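Local coordinates for protein endo-beta-1,4-glucanase (cellulase B) (Bacillus halodurans, PDB 4V2X) that hydrolyses beta-glucans such as xyloglucan and beta-1,3-1,4-glucans with a family 5 catalytic module joined to Ig-like and CBM46 modules, at residues Q80-W85 against L129-Q134; R92-Q97 against H367-Y372. All coordinates share one frame; numbering follows the deposited sequence.

Both contacts lie on the helices and loops around the eight-stranded parallel barrel of the catalytic module and involve the connection between strand 68-70 and strand 105-108. Along the chain their segments alternate: 80-85, 92-97, 129-134 and then, far downstream, 367-372. Contact 1 ties the loop before helix 92-100 to helix 126-141, whereas contact 2 packs helix 92-100 itself against the small hairpin 364-365/370-371 that follows the last barrel strand, 354-357. Their centres lie 18 Å apart and their nearest atoms about 6 Å, without touching. The first strand's connection is thus joined onward to the second barrel helix and, where the barrel closes, to the chain beyond the eighth strand.

Contact 1 (Q80-W85 against L129-Q134); sequences QDETAW and LNRVDQ
E82 and R131 form a bidentate salt bridge that ties the loop after the first barrel strand, 68-70, to helix 126-141. The guanidinium takes the carboxylate side-on: R131 NE reaches E82 OE2 at 2.8 Å and R131 NH2 reaches E82 OE1 at 2.9 Å, both bonds nearly straight and both on syn lone pairs. The planes are 12° apart and E82 lies in the guanidinium plane, at its edge, so each group restrains the other's rotation. E82 can present its acid this way because CG sits between its backbone N and carbonyl carbon (chi1 60°) and the chain bends at chi2. Beside the bridge, D81 CB lies 3.6 Å from R131 NH2, oblique to the guanidinium.

In the (beta/alpha)8 barrel of this family 5 enzyme, the pair connects the first beta-alpha loop with an early turn of the helix that follows the second strand. The loop segment is shaped by a type I turn from D81 to A84 and an Asx turn, in which D81 OD1 accepts from T83 N at 2.9 Å; T83 OG1 donates to the same oxygen. D81 OD2 is salt-bridged to R89, whose side chain also touches R131 and makes a long, weak ion pair with E82.

Buried as E82 is, these positive neighbours would tend to keep it ionised. Water 1, at the guanidinium edge, accepts from R131 NH2 at 3.0 Å and donates to Q80 O, while water 2 donates to E82 OE2 and, weakly, to R131 O.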
loop_
_atom_site.group_PDB
_atom_site.type_symbol
_atom_site.label_atom_id
_atom_site.label_comp_id
_atom_site.label_asym_id
_atom_site.label_seq_id
_atom_site.Cartn_x
_atom_site.Cartn_y
_atom_site.Cartn_z
ATOM N N GLN A 80 24.017 28.611 4.727
ATOM C CA GLN A 80 23.999 29.457 3.541
ATOM C C GLN A 80 24.655 28.729 2.379
ATOM O O GLN A 80 24.110 28.704 1.271
ATOM C CB GLN A 80 24.722 30.783 3.810
ATOM C CG GLN A 80 24.692 31.787 2.656
ATOM C CD GLN A 80 23.366 32.522 2.523
ATOM O OE1 GLN A 80 23.309 33.747 2.653
ATOM N NE2 GLN A 80 22.296 31.780 2.252
ATOM N N ASP A 81 25.810 28.118 2.641
ATOM C CA ASP A 81 26.521 27.400 1.601
ATOM C C ASP A 81 27.195 26.104 2.072
ATOM O O ASP A 81 27.107 25.709 3.241
ATOM C CB ASP A 81 27.497 28.349 0.878
ATOM C CG ASP A 81 28.871 28.472 1.548
ATOM O OD1 ASP A 81 29.118 27.934 2.646
ATOM O OD2 ASP A 81 29.733 29.141 0.933
ATOM N N GLU A 82 27.870 25.458 1.133
ATOM C CA GLU A 82 28.438 24.125 1.339
ATOM C C GLU A 82 29.653 24.068 2.272
ATOM O O GLU A 82 30.175 22.981 2.529
ATOM C CB GLU A 82 28.784 23.482 -0.014
ATOM C CG GLU A 82 29.796 24.250 -0.866
ATOM C CD GLU A 82 29.176 25.307 -1.772
ATOM O OE1 GLU A 82 28.104 25.859 -1.439
ATOM O OE2 GLU A 82 29.780 25.609 -2.827
ATOM N N THR A 83 30.108 25.222 2.765
ATOM C CA THR A 83 31.180 25.278 3.752
ATOM C C THR A 83 30.655 25.372 5.188
ATOM O O THR A 83 31.448 25.434 6.124
ATOM C CB THR A 83 32.134 26.471 3.505
ATOM O OG1 THR A 83 31.467 27.702 3.822
ATOM C CG2 THR A 83 32.615 26.493 2.057
ATOM N N ALA A 84 29.335 25.346 5.350
ATOM C CA ALA A 84 28.686 25.572 6.650
ATOM C C ALA A 84 29.105 24.559 7.715
ATOM O O ALA A 84 29.115 24.875 8.904
ATOM C CB ALA A 84 27.171 25.572 6.486
ATOM N N TRP A 85 29.464 23.349 7.292
ATOM C CA TRP A 85 29.869 22.308 8.234
ATOM C C TRP A 85 31.375 22.018 8.223
ATOM O O TRP A 85 31.825 20.948 8.645
ATOM C CB TRP A 85 29.020 21.051 7.996
ATOM C CG TRP A 85 27.592 21.183 8.482
ATOM C CD1 TRP A 85 27.057 22.193 9.241
ATOM C CD2 TRP A 85 26.527 20.242 8.275
ATOM N NE1 TRP A 85 25.730 21.943 9.502
ATOM C CE2 TRP A 85 25.383 20.748 8.928
ATOM C CE3 TRP A 85 26.435 19.014 7.607
ATOM C CZ2 TRP A 85 24.158 20.078 8.921
ATOM C CZ3 TRP A 85 25.223 18.350 7.598
ATOM C CH2 TRP A 85 24.099 18.881 8.256
ATOM N N LEU A 129 22.860 26.433 -7.608
ATOM C CA LEU A 129 22.713 25.402 -8.632
ATOM C C LEU A 129 23.918 25.322 -9.576
ATOM O O LEU A 129 24.373 24.231 -9.912
ATOM C CB LEU A 129 21.413 25.600 -9.425
ATOM C CG LEU A 129 21.049 24.533 -10.465
ATOM C CD1 LEU A 129 21.036 23.143 -9.846
ATOM C CD2 LEU A 129 19.699 24.853 -11.090
ATOM N N ASN A 130 24.451 26.466 -10.001
ATOM C CA ASN A 130 25.631 26.436 -10.862
ATOM C C ASN A 130 26.863 25.830 -10.172
ATOM O O ASN A 130 27.664 25.158 -10.816
ATOM C CB ASN A 130 25.946 27.828 -11.422
ATOM C CG ASN A 130 25.077 28.183 -12.619
ATOM O OD1 ASN A 130 24.683 27.307 -13.388
ATOM N ND2 ASN A 130 24.783 29.468 -12.789
ATOM N N ARG A 131 27.006 26.052 -8.872
ATOM C CA ARG A 131 28.114 25.451 -8.130
ATOM C C ARG A 131 27.954 23.930 -8.043
ATOM O O ARG A 131 28.918 23.195 -8.245
ATOM C CB ARG A 131 28.234 26.068 -6.739
ATOM C CG ARG A 131 28.602 27.543 -6.763
ATOM C CD ARG A 131 29.388 27.937 -5.525
ATOM N NE ARG A 131 28.623 27.713 -4.297
ATOM C CZ ARG A 131 27.631 28.491 -3.869
ATOM N NH1 ARG A 131 27.244 29.550 -4.566
ATOM N NH2 ARG A 131 27.011 28.198 -2.732
ATOM N N VAL A 132 26.734 23.469 -7.767
ATOM C CA VAL A 132 26.440 22.033 -7.771
ATOM C C VAL A 132 26.723 21.469 -9.164
ATOM O O VAL A 132 27.402 20.455 -9.323
ATOM C CB VAL A 132 24.972 21.752 -7.380
ATOM C CG1 VAL A 132 24.637 20.275 -7.569
ATOM C CG2 VAL A 132 24.712 22.183 -5.938
ATOM N N ASP A 133 26.206 22.160 -10.171
ATOM C CA ASP A 133 26.403 21.792 -11.562
ATOM C C ASP A 133 27.888 21.635 -11.931
ATOM O O ASP A 133 28.278 20.675 -12.597
ATOM C CB ASP A 133 25.763 22.872 -12.435
ATOM C CG ASP A 133 25.886 22.583 -13.890
ATOM O OD1 ASP A 133 26.927 22.933 -14.478
ATOM O OD2 ASP A 133 24.928 22.027 -14.451
ATOM N N GLN A 134 28.710 22.590 -11.508
ATOM C CA GLN A 134 30.137 22.547 -11.809
ATOM C C GLN A 134 30.766 21.264 -11.278
ATOM O O GLN A 134 31.574 20.623 -11.950
ATOM C CB GLN A 134 30.831 23.769 -11.219
ATOM C CG GLN A 134 32.340 23.824 -11.426
ATOM C CD GLN A 134 32.751 23.907 -12.883
ATOM O OE1 GLN A 134 33.025 24.995 -13.399
ATOM N NE2 GLN A 134 32.803 22.763 -13.555
HETATM O O HOH W 1 24.626 29.369 -1.440
HETATM O O HOH W 2 30.566 24.478 -5.446
#

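Contact 2 (R92-Q97 against H367-Y372); sequences RELIEQ and HTYEWY. With GOL (glycerol), chain J.
The ring of Y369 lies against helix 92-100, where E93, L94 and Q97 all meet it. E93 crosses one face: its CG stands 3.9 Å from the ring centroid in a CH-pi contact, displaced toward the rim, and its CD continues to 3.4 Å from Y369 CE2. The E93 chain runs out extended from a chi1 of -176°, which carries its carboxylate past the CE2-CD2 side of the ring, its plane 21° from the ring's. L94 lies obliquely to the ring, its CA 3.6 Å and its CB 3.9 Å from Y369 CE1, while Q97 CG packs at 3.7 Å from Y369 CB. A weak 3.4 Å bond from Q97 NE2 to E93 OE2 links these two. A glycerol, probably from the crystallisation liquor, places its O2 2.7 Å from Y369 O near the Q97 amide.

Further out, Y369 OH is hydrogen-bonded to T91 OG1, and L94 N donates to the same oxygen. Y369 and E370 together face N365 in a G1 beta bulge of the hairpin 364-365/370-371, whose F364 touches L94, Q97 and Y369. An alanine in place of Y369 is likely to leave E93 CG and L94 CB without their packing partner and T91 without this bond. No hydrogen bond joins the segments; the contact rests on carbon packing and the CH-pi approach, and the hydroxyl's polar tie goes to T91, just before the helix.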
loop_
_atom_site.group_PDB
_atom_site.type_symbol
_atom_site.label_atom_id
_atom_site.label_comp_id
_atom_site.label_asym_id
_atom_site.label_seq_id
_atom_site.Cartn_x
_atom_site.Cartn_y
_atom_site.Cartn_z
ATOM N N ARG A 92 38.282 21.138 -8.255
ATOM C CA ARG A 92 38.379 20.111 -9.281
ATOM C C ARG A 92 39.351 19.018 -8.834
ATOM O O ARG A 92 39.150 17.839 -9.120
ATOM C CB ARG A 92 38.830 20.694 -10.626
ATOM C CG ARG A 92 38.617 19.710 -11.764
ATOM C CD ARG A 92 39.076 20.226 -13.116
ATOM N NE ARG A 92 38.386 19.510 -14.190
ATOM C CZ ARG A 92 38.608 18.242 -14.534
ATOM N NH1 ARG A 92 39.525 17.506 -13.907
ATOM N NH2 ARG A 92 37.903 17.700 -15.522
ATOM N N GLU A 93 40.404 19.426 -8.131
ATOM C CA GLU A 93 41.432 18.499 -7.691
ATOM C C GLU A 93 40.861 17.418 -6.770
ATOM O O GLU A 93 41.253 16.262 -6.867
ATOM C CB GLU A 93 42.574 19.254 -7.006
ATOM C CG GLU A 93 43.734 18.368 -6.591
ATOM C CD GLU A 93 45.020 19.141 -6.340
ATOM O OE1 GLU A 93 44.992 20.390 -6.319
ATOM O OE2 GLU A 93 46.062 18.482 -6.158
ATOM N N LEU A 94 39.931 17.781 -5.894
ATOM C CA LEU A 94 39.304 16.776 -5.009
ATOM C C LEU A 94 38.664 15.646 -5.808
ATOM O O LEU A 94 38.838 14.463 -5.502
ATOM C CB LEU A 94 38.244 17.431 -4.124
ATOM C CG LEU A 94 37.449 16.481 -3.219
ATOM C CD1 LEU A 94 38.374 15.736 -2.262
ATOM C CD2 LEU A 94 36.393 17.269 -2.472
ATOM N N ILE A 95 37.899 16.027 -6.823
ATOM C CA ILE A 95 37.213 15.072 -7.679
ATOM C C ILE A 95 38.225 14.217 -8.462
ATOM O O ILE A 95 38.073 13.001 -8.552
ATOM C CB ILE A 95 36.234 15.782 -8.646
ATOM C CG1 ILE A 95 35.249 16.688 -7.886
ATOM C CG2 ILE A 95 35.477 14.763 -9.485
ATOM C CD1 ILE A 95 34.457 16.015 -6.780
ATOM N N GLU A 96 39.254 14.858 -9.015
ATOM C CA GLU A 96 40.348 14.146 -9.687
ATOM C C GLU A 96 40.981 13.117 -8.761
ATOM O O GLU A 96 41.211 11.977 -9.157
ATOM C CB GLU A 96 41.439 15.122 -10.139
ATOM C CG GLU A 96 41.023 16.086 -11.237
ATOM C CD GLU A 96 42.030 17.210 -11.454
ATOM O OE1 GLU A 96 43.174 17.112 -10.970
ATOM O OE2 GLU A 96 41.674 18.201 -12.117
ATOM N N GLN A 97 41.265 13.535 -7.531
ATOM C CA GLN A 97 41.976 12.696 -6.569
ATOM C C GLN A 97 41.132 11.494 -6.150
ATOM O O GLN A 97 41.641 10.378 -6.041
ATOM C CB GLN A 97 42.379 13.516 -5.342
ATOM C CG GLN A 97 43.397 14.616 -5.626
ATOM C CD GLN A 97 44.834 14.148 -5.564
ATOM O OE1 GLN A 97 45.108 12.964 -5.405
ATOM N NE2 GLN A 97 45.765 15.085 -5.702
ATOM N N HIS A 367 42.008 18.900 2.328
ATOM C CA HIS A 367 42.992 19.970 2.210
ATOM C C HIS A 367 44.279 19.467 1.575
ATOM O O HIS A 367 44.887 20.175 0.776
ATOM C CB HIS A 367 43.256 20.578 3.574
ATOM C CG HIS A 367 42.026 21.137 4.214
ATOM N ND1 HIS A 367 41.401 22.276 3.751
ATOM C CD2 HIS A 367 41.285 20.701 5.259
ATOM C CE1 HIS A 367 40.340 22.527 4.495
ATOM N NE2 HIS A 367 40.245 21.585 5.416
ATOM N N THR A 368 44.684 18.246 1.925
ATOM C CA THR A 368 45.934 17.671 1.420
ATOM C C THR A 368 45.737 16.508 0.444
ATOM O O THR A 368 46.714 16.021 -0.138
ATOM C CB THR A 368 46.826 17.220 2.588
ATOM O OG1 THR A 368 46.132 16.254 3.387
ATOM C CG2 THR A 368 47.181 18.409 3.461
ATOM N N TYR A 369 44.491 16.067 0.269
ATOM C CA TYR A 369 44.137 14.996 -0.668
ATOM C C TYR A 369 44.873 13.690 -0.352
ATOM O O TYR A 369 45.574 13.117 -1.186
ATOM C CB TYR A 369 44.369 15.441 -2.122
ATOM C CG TYR A 369 43.727 16.778 -2.453
ATOM C CD1 TYR A 369 42.346 16.935 -2.419
ATOM C CD2 TYR A 369 44.500 17.881 -2.807
ATOM C CE1 TYR A 369 41.756 18.153 -2.712
ATOM C CE2 TYR A 369 43.915 19.104 -3.106
ATOM C CZ TYR A 369 42.542 19.235 -3.060
ATOM O OH TYR A 369 41.940 20.444 -3.353
ATOM N N GLU A 370 44.730 13.244 0.887
ATOM C CA GLU A 370 45.232 11.948 1.295
ATOM C C GLU A 370 44.306 11.400 2.359
ATOM O O GLU A 370 43.529 12.150 2.939
ATOM C CB GLU A 370 46.651 12.058 1.852
ATOM C CG GLU A 370 46.771 12.944 3.083
ATOM C CD GLU A 370 48.064 12.721 3.855
ATOM O OE1 GLU A 370 48.978 12.064 3.324
ATOM O OE2 GLU A 370 48.156 13.202 5.005
ATOM N N TRP A 371 44.399 10.102 2.626
ATOM C CA TRP A 371 43.556 9.476 3.648
ATOM C C TRP A 371 44.095 9.765 5.044
ATOM O O TRP A 371 45.300 9.596 5.297
ATOM C CB TRP A 371 43.413 7.971 3.392
ATOM C CG TRP A 371 42.792 7.703 2.055
ATOM C CD1 TRP A 371 43.444 7.405 0.896
ATOM C CD2 TRP A 371 41.396 7.779 1.722
ATOM N NE1 TRP A 371 42.543 7.275 -0.134
ATOM C CE2 TRP A 371 41.282 7.502 0.344
ATOM C CE3 TRP A 371 40.232 8.040 2.456
ATOM C CZ2 TRP A 371 40.059 7.472 -0.313
ATOM C CZ3 TRP A 371 39.015 8.011 1.799
ATOM C CH2 TRP A 371 38.938 7.728 0.429
ATOM N N TYR A 372 43.214 10.209 5.948
ATOM C CA TYR A 372 43.600 10.379 7.349
ATOM C C TYR A 372 44.061 9.042 7.911
ATOM O O TYR A 372 45.023 8.994 8.679
ATOM C CB TYR A 372 42.459 10.911 8.214
ATOM C CG TYR A 372 42.137 12.372 8.015
ATOM C CD1 TYR A 372 42.932 13.370 8.579
ATOM C CD2 TYR A 372 41.023 12.759 7.284
ATOM C CE1 TYR A 372 42.626 14.713 8.403
ATOM C CE2 TYR A 372 40.711 14.090 7.107
ATOM C CZ TYR A 372 41.511 15.063 7.661
ATOM O OH TYR A 372 41.181 16.384 7.451
HETATM C C1 GOL J . 47.549 13.260 -3.721
HETATM O O1 GOL J . 48.555 13.483 -2.728
HETATM C C2 GOL J . 47.119 11.792 -3.849
HETATM O O2 GOL J . 45.743 11.658 -3.487
HETATM C C3 GOL J . 47.903 10.848 -2.951
HETATM O O3 GOL J . 47.547 9.497 -3.275
#